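Local coordinates for protein RNA-dependent RNA Polymerase (Bombyx mori cytoplasmic polyhedrosis virus, PDB 6TZ0) that catalyses RNA-templated synthesis of viral RNA, serving both conservative transcription of plus strands and replication of the double-stranded genome, at residues 1019-1024 and 1201-1206; 1014-1019 and 1207-1212; 369-374 and 381-386. All blocks are in the same frame, centred on the assembly; numbering follows the deposited sequence.

Interaction 1. Residues 1019-1024 and 1201-1206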
loop_
_atom_site.group_PDB
_atom_site.type_symbol
_atom_site.label_atom_id
_atom_site.label_comp_id
_atom_site.label_asym_id
_atom_site.label_seq_id
_atom_site.Cartn_x
_atom_site.Cartn_y
_atom_site.Cartn_z
ATOM N N LEU A 1019 18.020 -11.510 -41.712
ATOM C CA LEU A 1019 16.659 -11.963 -41.469
ATOM C C LEU A 1019 15.623 -10.870 -41.673
ATOM O O LEU A 1019 14.432 -11.179 -41.724
ATOM C CB LEU A 1019 16.529 -12.515 -40.051
ATOM C CG LEU A 1019 17.287 -13.802 -39.735
ATOM C CD1 LEU A 1019 17.112 -14.185 -38.282
ATOM C CD2 LEU A 1019 16.830 -14.928 -40.645
ATOM N N HIS A 1020 16.030 -9.606 -41.780
ATOM C CA HIS A 1020 15.063 -8.564 -42.091
ATOM C C HIS A 1020 14.672 -8.543 -43.560
ATOM O O HIS A 1020 13.698 -7.874 -43.908
ATOM C CB HIS A 1020 15.595 -7.179 -41.713
ATOM C CG HIS A 1020 15.870 -7.009 -40.253
ATOM N ND1 HIS A 1020 17.132 -7.138 -39.718
ATOM C CD2 HIS A 1020 15.047 -6.756 -39.210
ATOM C CE1 HIS A 1020 17.079 -6.949 -38.414
ATOM N NE2 HIS A 1020 15.824 -6.717 -38.078
ATOM N N LEU A 1021 15.381 -9.271 -44.420
ATOM C CA LEU A 1021 15.199 -9.142 -45.863
ATOM C C LEU A 1021 14.102 -10.092 -46.342
ATOM O O LEU A 1021 14.346 -11.173 -46.876
ATOM C CB LEU A 1021 16.516 -9.393 -46.582
ATOM C CG LEU A 1021 17.642 -8.464 -46.137
ATOM C CD1 LEU A 1021 18.920 -8.728 -46.899
ATOM C CD2 LEU A 1021 17.224 -7.038 -46.290
ATOM N N TYR A 1022 12.862 -9.657 -46.138
ATOM C CA TYR A 1022 11.695 -10.405 -46.570
ATOM C C TYR A 1022 10.591 -9.433 -46.947
ATOM O O TYR A 1022 10.446 -8.373 -46.340
ATOM C CB TYR A 1022 11.221 -11.385 -45.486
ATOM C CG TYR A 1022 10.780 -10.774 -44.177
ATOM C CD1 TYR A 1022 11.685 -10.541 -43.159
ATOM C CD2 TYR A 1022 9.448 -10.479 -43.942
ATOM C CE1 TYR A 1022 11.285 -9.996 -41.961
ATOM C CE2 TYR A 1022 9.040 -9.932 -42.755
ATOM C CZ TYR A 1022 9.958 -9.700 -41.768
ATOM O OH TYR A 1022 9.536 -9.159 -40.583
ATOM N N GLU A 1023 9.808 -9.803 -47.958
ATOM C CA GLU A 1023 8.717 -8.964 -48.427
ATOM C C GLU A 1023 7.485 -9.796 -48.739
ATOM O O GLU A 1023 7.510 -11.027 -48.726
ATOM C CB GLU A 1023 9.118 -8.129 -49.645
ATOM C CG GLU A 1023 9.794 -6.841 -49.258
ATOM C CD GLU A 1023 8.820 -5.894 -48.577
ATOM O OE1 GLU A 1023 7.635 -5.875 -48.975
ATOM O OE2 GLU A 1023 9.220 -5.189 -47.630
ATOM N N PHE A 1024 6.397 -9.087 -49.025
ATOM C CA PHE A 1024 5.070 -9.668 -49.156
ATOM C C PHE A 1024 4.390 -9.054 -50.364
ATOM O O PHE A 1024 4.197 -7.837 -50.414
ATOM C CB PHE A 1024 4.238 -9.423 -47.895
ATOM C CG PHE A 1024 4.703 -10.200 -46.711
ATOM C CD1 PHE A 1024 4.266 -11.493 -46.502
ATOM C CD2 PHE A 1024 5.614 -9.654 -45.827
ATOM C CE1 PHE A 1024 4.704 -12.214 -45.415
ATOM C CE2 PHE A 1024 6.059 -10.372 -44.745
ATOM C CZ PHE A 1024 5.606 -11.651 -44.538
ATOM N N VAL A 1201 8.144 -13.457 -50.295
ATOM C CA VAL A 1201 9.388 -13.671 -51.021
ATOM C C VAL A 1201 10.546 -13.459 -50.057
ATOM O O VAL A 1201 10.470 -12.622 -49.152
ATOM C CB VAL A 1201 9.500 -12.753 -52.258
ATOM C CG1 VAL A 1201 8.456 -13.136 -53.278
ATOM C CG2 VAL A 1201 9.300 -11.305 -51.878
ATOM N N LEU A 1202 11.603 -14.246 -50.229
ATOM C CA LEU A 1202 12.748 -14.219 -49.337
ATOM C C LEU A 1202 14.013 -13.919 -50.123
ATOM O O LEU A 1202 14.048 -14.010 -51.351
ATOM C CB LEU A 1202 12.908 -15.546 -48.590
ATOM C CG LEU A 1202 11.779 -15.922 -47.631
ATOM C CD1 LEU A 1202 12.017 -17.276 -47.014
ATOM C CD2 LEU A 1202 11.624 -14.884 -46.551
ATOM N N HIS A 1203 15.052 -13.552 -49.393
ATOM C CA HIS A 1203 16.376 -13.225 -49.891
ATOM C C HIS A 1203 17.271 -14.457 -49.804
ATOM O O HIS A 1203 17.160 -15.230 -48.849
ATOM C CB HIS A 1203 16.958 -12.069 -49.080
ATOM C CG HIS A 1203 18.237 -11.504 -49.618
ATOM N ND1 HIS A 1203 19.468 -11.836 -49.105
ATOM C CD2 HIS A 1203 18.476 -10.635 -50.627
ATOM C CE1 HIS A 1203 20.411 -11.192 -49.767
ATOM N NE2 HIS A 1203 19.835 -10.457 -50.699
ATOM N N PRO A 1204 18.118 -14.694 -50.812
ATOM C CA PRO A 1204 18.998 -15.875 -50.768
ATOM C C PRO A 1204 20.012 -15.835 -49.641
ATOM O O PRO A 1204 20.439 -16.892 -49.162
ATOM C CB PRO A 1204 19.676 -15.849 -52.144
ATOM C CG PRO A 1204 18.738 -15.103 -53.008
ATOM C CD PRO A 1204 18.131 -14.054 -52.136
ATOM N N GLY A 1205 20.399 -14.640 -49.197
ATOM C CA GLY A 1205 21.195 -14.519 -47.994
ATOM C C GLY A 1205 20.452 -14.921 -46.739
ATOM O O GLY A 1205 21.061 -15.442 -45.803
ATOM N N LEU A 1206 19.134 -14.710 -46.704
ATOM C CA LEU A 1206 18.342 -15.178 -45.569
ATOM C C LEU A 1206 18.304 -16.700 -45.526
ATOM O O LEU A 1206 18.442 -17.297 -44.453
ATOM C CB LEU A 1206 16.929 -14.595 -45.639
ATOM C CG LEU A 1206 15.946 -14.679 -44.465
ATOM C CD1 LEU A 1206 15.042 -13.476 -44.530
ATOM C CD2 LEU A 1206 15.089 -15.937 -44.467
#
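Glu1023 and Val1201 form an antiparallel hydrogen-bonded pair that joins strand 1022-1027 to strand 1196-1202. Glu1023 N reaches Val1201 O at 3.1 Å in a nearly straight bond (173° at the hydrogen), and Val1201 N returns to Glu1023 O at 3.0 Å. Beyond this pair the two chains change character: an inverse gamma turn centred on Leu1021, with Tyr1022 N bonded to His1020 O, leads into the first strand, while His1203 occupies the N-cap position of helix 1204-1211. The side chains follow this division. On the face of the sheet that carries Glu1023 and Val1201, CG2 of the valine lies against CB of the glutamate. On the face of Tyr1022 and Leu1202, the leucine branch CD2 sits 3.7 Å from Tyr1022 CB, and the phenol leads away to a hydrogen bond between Tyr1022 OH and Tyr1139 OH. Leu1021 and His1203 run side by side in the same direction. With CG of the histidine anti to its backbone N (chi1 -172°), the imidazole comes under Leu1021 CD1, which stands 3.9 Å from the centroid of the His1203 ring and almost on its normal, a CH-pi contact; Pro1204 CD covers the opposite face nearer the rim. Leu1206 closes the far end: its CD1 lies 3.4 Å from Leu1021 O, and its CG meets Leu1019 CD2, the two leucines crossing at about a right angle. The contact is buried in the C-terminal region. Arg873 hydrogen-bonds Tyr1022 O and makes a cation-pi contact with the tyrosine ring, on which Phe1181 of helix 1174-1188 stacks. Helix 881-886 packs on Leu1021, Glu1023 and His1203, and loop residues Tyr1168, Asn888 and Met890 touch Leu1202 and His1203.

Interaction 2. Residues 1014-1019 and 1207-1212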
loop_
_atom_site.group_PDB
_atom_site.type_symbol
_atom_site.label_atom_id
_atom_site.label_comp_id
_atom_site.label_asym_id
_atom_site.label_seq_id
_atom_site.Cartn_x
_atom_site.Cartn_y
_atom_site.Cartn_z
ATOM N N MET A 1014 25.413 -6.253 -39.029
ATOM C CA MET A 1014 25.882 -7.532 -38.524
ATOM C C MET A 1014 25.597 -8.625 -39.548
ATOM O O MET A 1014 24.890 -8.393 -40.527
ATOM C CB MET A 1014 25.210 -7.836 -37.181
ATOM C CG MET A 1014 23.708 -8.012 -37.214
ATOM S SD MET A 1014 23.080 -8.298 -35.547
ATOM C CE MET A 1014 21.313 -8.405 -35.830
ATOM N N PRO A 1015 26.181 -9.821 -39.409
ATOM C CA PRO A 1015 25.753 -10.930 -40.280
ATOM C C PRO A 1015 24.352 -11.437 -39.985
ATOM O O PRO A 1015 23.763 -12.102 -40.845
ATOM C CB PRO A 1015 26.799 -12.016 -40.007
ATOM C CG PRO A 1015 27.989 -11.277 -39.549
ATOM C CD PRO A 1015 27.465 -10.128 -38.751
ATOM N N ALA A 1016 23.797 -11.132 -38.816
ATOM C CA ALA A 1016 22.541 -11.703 -38.363
ATOM C C ALA A 1016 21.314 -10.925 -38.814
ATOM O O ALA A 1016 20.206 -11.459 -38.729
ATOM C CB ALA A 1016 22.536 -11.812 -36.837
ATOM N N ASP A 1017 21.462 -9.691 -39.294
ATOM C CA ASP A 1017 20.297 -8.929 -39.718
ATOM C C ASP A 1017 19.972 -9.128 -41.196
ATOM O O ASP A 1017 19.346 -8.259 -41.811
ATOM C CB ASP A 1017 20.452 -7.442 -39.356
ATOM C CG ASP A 1017 21.596 -6.739 -40.069
ATOM O OD1 ASP A 1017 22.324 -7.338 -40.877
ATOM O OD2 ASP A 1017 21.776 -5.533 -39.803
ATOM N N ALA A 1018 20.406 -10.249 -41.776
ATOM C CA ALA A 1018 19.883 -10.686 -43.062
ATOM C C ALA A 1018 18.465 -11.214 -42.937
ATOM O O ALA A 1018 17.772 -11.342 -43.950
ATOM C CB ALA A 1018 20.784 -11.762 -43.664
ATOM N N LEU A 1019 18.020 -11.510 -41.712
ATOM C CA LEU A 1019 16.659 -11.963 -41.469
ATOM C C LEU A 1019 15.623 -10.870 -41.673
ATOM O O LEU A 1019 14.432 -11.179 -41.724
ATOM C CB LEU A 1019 16.529 -12.515 -40.051
ATOM C CG LEU A 1019 17.287 -13.802 -39.735
ATOM C CD1 LEU A 1019 17.112 -14.185 -38.282
ATOM C CD2 LEU A 1019 16.830 -14.928 -40.645
ATOM N N ILE A 1207 18.135 -17.336 -46.690
ATOM C CA ILE A 1207 18.161 -18.794 -46.778
ATOM C C ILE A 1207 19.535 -19.324 -46.394
ATOM O O ILE A 1207 19.655 -20.316 -45.664
ATOM C CB ILE A 1207 17.760 -19.241 -48.196
ATOM C CG1 ILE A 1207 16.396 -18.664 -48.574
ATOM C CG2 ILE A 1207 17.722 -20.749 -48.297
ATOM C CD1 ILE A 1207 15.283 -19.086 -47.658
ATOM N N ALA A 1208 20.591 -18.644 -46.850
ATOM C CA ALA A 1208 21.954 -19.051 -46.532
ATOM C C ALA A 1208 22.278 -18.856 -45.058
ATOM O O ALA A 1208 23.085 -19.604 -44.500
ATOM C CB ALA A 1208 22.941 -18.270 -47.397
ATOM N N TYR A 1209 21.667 -17.863 -44.416
ATOM C CA TYR A 1209 21.886 -17.667 -42.992
ATOM C C TYR A 1209 21.103 -18.670 -42.160
ATOM O O TYR A 1209 21.568 -19.078 -41.092
ATOM C CB TYR A 1209 21.507 -16.241 -42.590
ATOM C CG TYR A 1209 21.800 -15.938 -41.142
ATOM C CD1 TYR A 1209 23.096 -15.684 -40.720
ATOM C CD2 TYR A 1209 20.784 -15.924 -40.195
ATOM C CE1 TYR A 1209 23.375 -15.425 -39.398
ATOM C CE2 TYR A 1209 21.054 -15.662 -38.868
ATOM C CZ TYR A 1209 22.351 -15.412 -38.479
ATOM O OH TYR A 1209 22.626 -15.149 -37.162
ATOM N N VAL A 1210 19.920 -19.072 -42.621
ATOM C CA VAL A 1210 19.135 -20.029 -41.850
ATOM C C VAL A 1210 19.692 -21.446 -42.009
ATOM O O VAL A 1210 19.704 -22.226 -41.048
ATOM C CB VAL A 1210 17.649 -19.911 -42.239
ATOM C CG1 VAL A 1210 16.823 -20.984 -41.597
ATOM C CG2 VAL A 1210 17.112 -18.581 -41.771
ATOM N N ARG A 1211 20.210 -21.789 -43.199
ATOM C CA ARG A 1211 20.879 -23.080 -43.371
ATOM C C ARG A 1211 22.141 -23.173 -42.521
ATOM O O ARG A 1211 22.444 -24.234 -41.964
ATOM C CB ARG A 1211 21.249 -23.321 -44.832
ATOM C CG ARG A 1211 20.122 -23.587 -45.798
ATOM C CD ARG A 1211 20.730 -23.898 -47.156
ATOM N NE ARG A 1211 19.758 -23.944 -48.240
ATOM C CZ ARG A 1211 19.097 -25.032 -48.611
ATOM N NH1 ARG A 1211 19.291 -26.177 -47.975
ATOM N NH2 ARG A 1211 18.240 -24.975 -49.620
ATOM N N GLY A 1212 22.887 -22.080 -42.414
ATOM C CA GLY A 1212 24.100 -22.061 -41.620
ATOM C C GLY A 1212 25.101 -21.016 -42.065
ATOM O O GLY A 1212 25.828 -21.208 -43.040
#
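Tyr1209 packs against Pro1015, Ala1016 and Leu1019: Ala1016 and Leu1019 give it its apolar contacts, and Leu1019 also reaches Val1210. Ala1016 CB lies 3.4 Å from Tyr1209 OH and 4.0 Å from Tyr1209 CZ, at the outer end of the phenol. Near the root of the ring, Tyr1209 CD2 is 4.1 Å from Leu1019 CD2, and the two side chains cross at about a right angle. The same leucine methyl meets the next residue of the helix, where Leu1019 CD2 and Val1210 CG2 are 3.8 Å apart; one branch therefore touches two successive residues. With chi1 at -176°, Tyr1209 swings its CG away from the backbone N, out toward the loop, and Pro1015 O, Ala1016 CA and Leu1019 CD2 approach the ring obliquely. The arrangement is a loop packed against a helix: 1014-1019 follows helix 996-1004 and precedes strand 1022-1027, and its partner is the last helix of the modelled chain, 1204-1211. One backbone carbonyl joins the packing: Pro1015 O lies 3.6 Å from Tyr1209 CE1. Polar interactions lie on the loop's other side chains, where Asp1017 forms a salt bridge with Arg872 and a hydrogen bond with Tyr876. Further apolar packing places Val1210 on Cys1174 of helix 1174-1188 and Tyr1209 on Val1137.

Interaction 3. Residues 369-374 and 381-386; sequences PAVLMS and LKQKYA
Tyr385 carries its CG on the side away from its carbonyl carbon (chi1 -78°), which lays the phenol alongside Pro369. Pro369 CB stands 3.6 Å from the centroid of the Tyr385 ring, 4° off its normal, in a CH-pi contact. In Gln383, CG is set between backbone N and carbonyl carbon (chi1 52°), and the extended chain beyond it brings OE1 to 3.4 Å from Pro369 CG; the amide's bonds to Ser380 (OE1) and Asp561 (NE2) are weak. The backbones form an antiparallel hairpin with two classic beta bulges. In the first, Leu372 and Met373 both face Lys382, and Lys382 O accepts hydrogen bonds from Leu372 N at 2.8 Å and Met373 N at 3.2 Å, from the same face of its carbonyl plane. In the second, Leu381 and Lys382 both face Met373; Met373 O takes bonds from Leu381 N at 3.0 Å and Lys382 N at 3.3 Å, both donors above the plane. Lys384 N bonds to Ala370 O, while the return bond from Ala370 N is weak and bent. Met373 CB meets Lys382 CB at 3.7 Å, and Leu372 CD1 lies against Lys384 CB. Strand 370-375 lies between strands 380-384 and 585-591 in a four-stranded antiparallel sheet of the central polymerase region. Helix 557-573 packs on Pro369, Gln383 and Tyr385, and helix 604-614 on Met373 and Leu381, with Trp606 hydrogen-bonded to Leu381 O.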
loop_
_atom_site.group_PDB
_atom_site.type_symbol
_atom_site.label_atom_id
_atom_site.label_comp_id
_atom_site.label_asym_id
_atom_site.label_seq_id
_atom_site.Cartn_x
_atom_site.Cartn_y
_atom_site.Cartn_z
ATOM N N PRO A 369 -17.815 -10.426 19.909
ATOM C CA PRO A 369 -18.000 -11.856 20.145
ATOM C C PRO A 369 -17.785 -12.203 21.607
ATOM O O PRO A 369 -17.033 -11.544 22.324
ATOM C CB PRO A 369 -16.915 -12.493 19.272
ATOM C CG PRO A 369 -15.865 -11.484 19.216
ATOM C CD PRO A 369 -16.553 -10.159 19.202
ATOM N N ALA A 370 -18.470 -13.248 22.051
ATOM C CA ALA A 370 -18.262 -13.738 23.403
ATOM C C ALA A 370 -16.890 -14.386 23.517
ATOM O O ALA A 370 -16.536 -15.265 22.734
ATOM C CB ALA A 370 -19.352 -14.733 23.778
ATOM N N VAL A 371 -16.110 -13.930 24.488
ATOM C CA VAL A 371 -14.745 -14.400 24.685
ATOM C C VAL A 371 -14.797 -15.725 25.423
ATOM O O VAL A 371 -15.300 -15.792 26.543
ATOM C CB VAL A 371 -13.914 -13.369 25.459
ATOM C CG1 VAL A 371 -12.569 -13.934 25.839
ATOM C CG2 VAL A 371 -13.729 -12.140 24.626
ATOM N N LEU A 372 -14.272 -16.781 24.804
ATOM C CA LEU A 372 -14.339 -18.119 25.379
ATOM C C LEU A 372 -13.081 -18.491 26.150
ATOM O O LEU A 372 -13.172 -19.121 27.206
ATOM C CB LEU A 372 -14.577 -19.149 24.278
ATOM C CG LEU A 372 -15.897 -19.070 23.519
ATOM C CD1 LEU A 372 -15.886 -20.058 22.381
ATOM C CD2 LEU A 372 -17.062 -19.331 24.437
ATOM N N MET A 373 -11.910 -18.140 25.631
ATOM C CA MET A 373 -10.639 -18.407 26.287
ATOM C C MET A 373 -9.859 -17.103 26.350
ATOM O O MET A 373 -9.934 -16.289 25.430
ATOM C CB MET A 373 -9.843 -19.479 25.539
ATOM C CG MET A 373 -8.611 -19.947 26.254
ATOM S SD MET A 373 -7.589 -21.118 25.359
ATOM C CE MET A 373 -8.612 -22.575 25.453
ATOM N N SER A 374 -9.115 -16.901 27.432
ATOM C CA SER A 374 -8.568 -15.584 27.700
ATOM C C SER A 374 -7.221 -15.674 28.398
ATOM O O SER A 374 -6.995 -16.535 29.245
ATOM C CB SER A 374 -9.539 -14.777 28.556
ATOM O OG SER A 374 -9.010 -13.516 28.850
ATOM N N LEU A 381 -8.028 -15.010 23.472
ATOM C CA LEU A 381 -7.382 -16.051 22.690
ATOM C C LEU A 381 -8.355 -16.858 21.846
ATOM O O LEU A 381 -7.943 -17.447 20.849
ATOM C CB LEU A 381 -6.614 -17.002 23.613
ATOM C CG LEU A 381 -5.311 -16.505 24.225
ATOM C CD1 LEU A 381 -4.860 -17.412 25.304
ATOM C CD2 LEU A 381 -4.258 -16.499 23.169
ATOM N N LYS A 382 -9.633 -16.876 22.210
ATOM C CA LYS A 382 -10.641 -17.647 21.507
ATOM C C LYS A 382 -11.990 -16.994 21.748
ATOM O O LYS A 382 -12.311 -16.632 22.879
ATOM C CB LYS A 382 -10.656 -19.093 21.990
ATOM C CG LYS A 382 -11.509 -20.025 21.185
ATOM C CD LYS A 382 -11.456 -21.402 21.790
ATOM C CE LYS A 382 -10.075 -22.006 21.634
ATOM N NZ LYS A 382 -9.760 -22.287 20.209
ATOM N N GLN A 383 -12.782 -16.863 20.690
ATOM C CA GLN A 383 -14.016 -16.101 20.785
ATOM C C GLN A 383 -14.988 -16.543 19.700
ATOM O O GLN A 383 -14.597 -17.137 18.695
ATOM C CB GLN A 383 -13.718 -14.605 20.711
ATOM C CG GLN A 383 -12.872 -14.239 19.531
ATOM C CD GLN A 383 -12.446 -12.803 19.558
ATOM O OE1 GLN A 383 -12.797 -12.063 20.468
ATOM N NE2 GLN A 383 -11.683 -12.392 18.559
ATOM N N LYS A 384 -16.264 -16.247 19.928
ATOM C CA LYS A 384 -17.339 -16.775 19.105
ATOM C C LYS A 384 -18.524 -15.830 19.214
ATOM O O LYS A 384 -18.748 -15.229 20.263
ATOM C CB LYS A 384 -17.714 -18.189 19.564
ATOM C CG LYS A 384 -18.641 -18.956 18.650
ATOM C CD LYS A 384 -18.860 -20.351 19.180
ATOM C CE LYS A 384 -19.592 -21.216 18.177
ATOM N NZ LYS A 384 -20.981 -20.761 17.944
ATOM N N TYR A 385 -19.273 -15.692 18.125
ATOM C CA TYR A 385 -20.405 -14.775 18.094
ATOM C C TYR A 385 -21.690 -15.448 18.545
ATOM O O TYR A 385 -21.952 -16.605 18.214
ATOM C CB TYR A 385 -20.593 -14.190 16.695
ATOM C CG TYR A 385 -19.620 -13.085 16.393
ATOM C CD1 TYR A 385 -19.882 -11.786 16.798
ATOM C CD2 TYR A 385 -18.428 -13.342 15.744
ATOM C CE1 TYR A 385 -19.000 -10.775 16.547
ATOM C CE2 TYR A 385 -17.541 -12.332 15.478
ATOM C CZ TYR A 385 -17.830 -11.055 15.890
ATOM O OH TYR A 385 -16.940 -10.049 15.639
ATOM N N ALA A 386 -22.488 -14.707 19.310
ATOM C CA ALA A 386 -23.789 -15.208 19.732
ATOM C C ALA A 386 -24.778 -15.173 18.574
ATOM O O ALA A 386 -25.291 -16.214 18.151
ATOM C CB ALA A 386 -24.308 -14.395 20.919
#

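Interactions 1 and 2 are continuous: their centres are 10 Å apart, they share Leu1019, and both use helix 1204-1211. Along the chain, interaction 1 is nested inside the loop closed by interaction 2. They also touch directly, Leu1206 CD1 lying 3.5 Å from Ala1018 O and Leu1202 CD1 3.8 Å from Ile1207 CD1, so the strand pair, the loop before it and helix 1204-1211 are in direct contact within the C-terminal region. Interaction 3 belongs to the central polymerase region on the opposite side of the chain's centre, its nearest atoms about 62 Å from interaction 1 and about 64 Å from interaction 2. All three lie away from the magnesium- and nucleotide-binding residues of the polymerase.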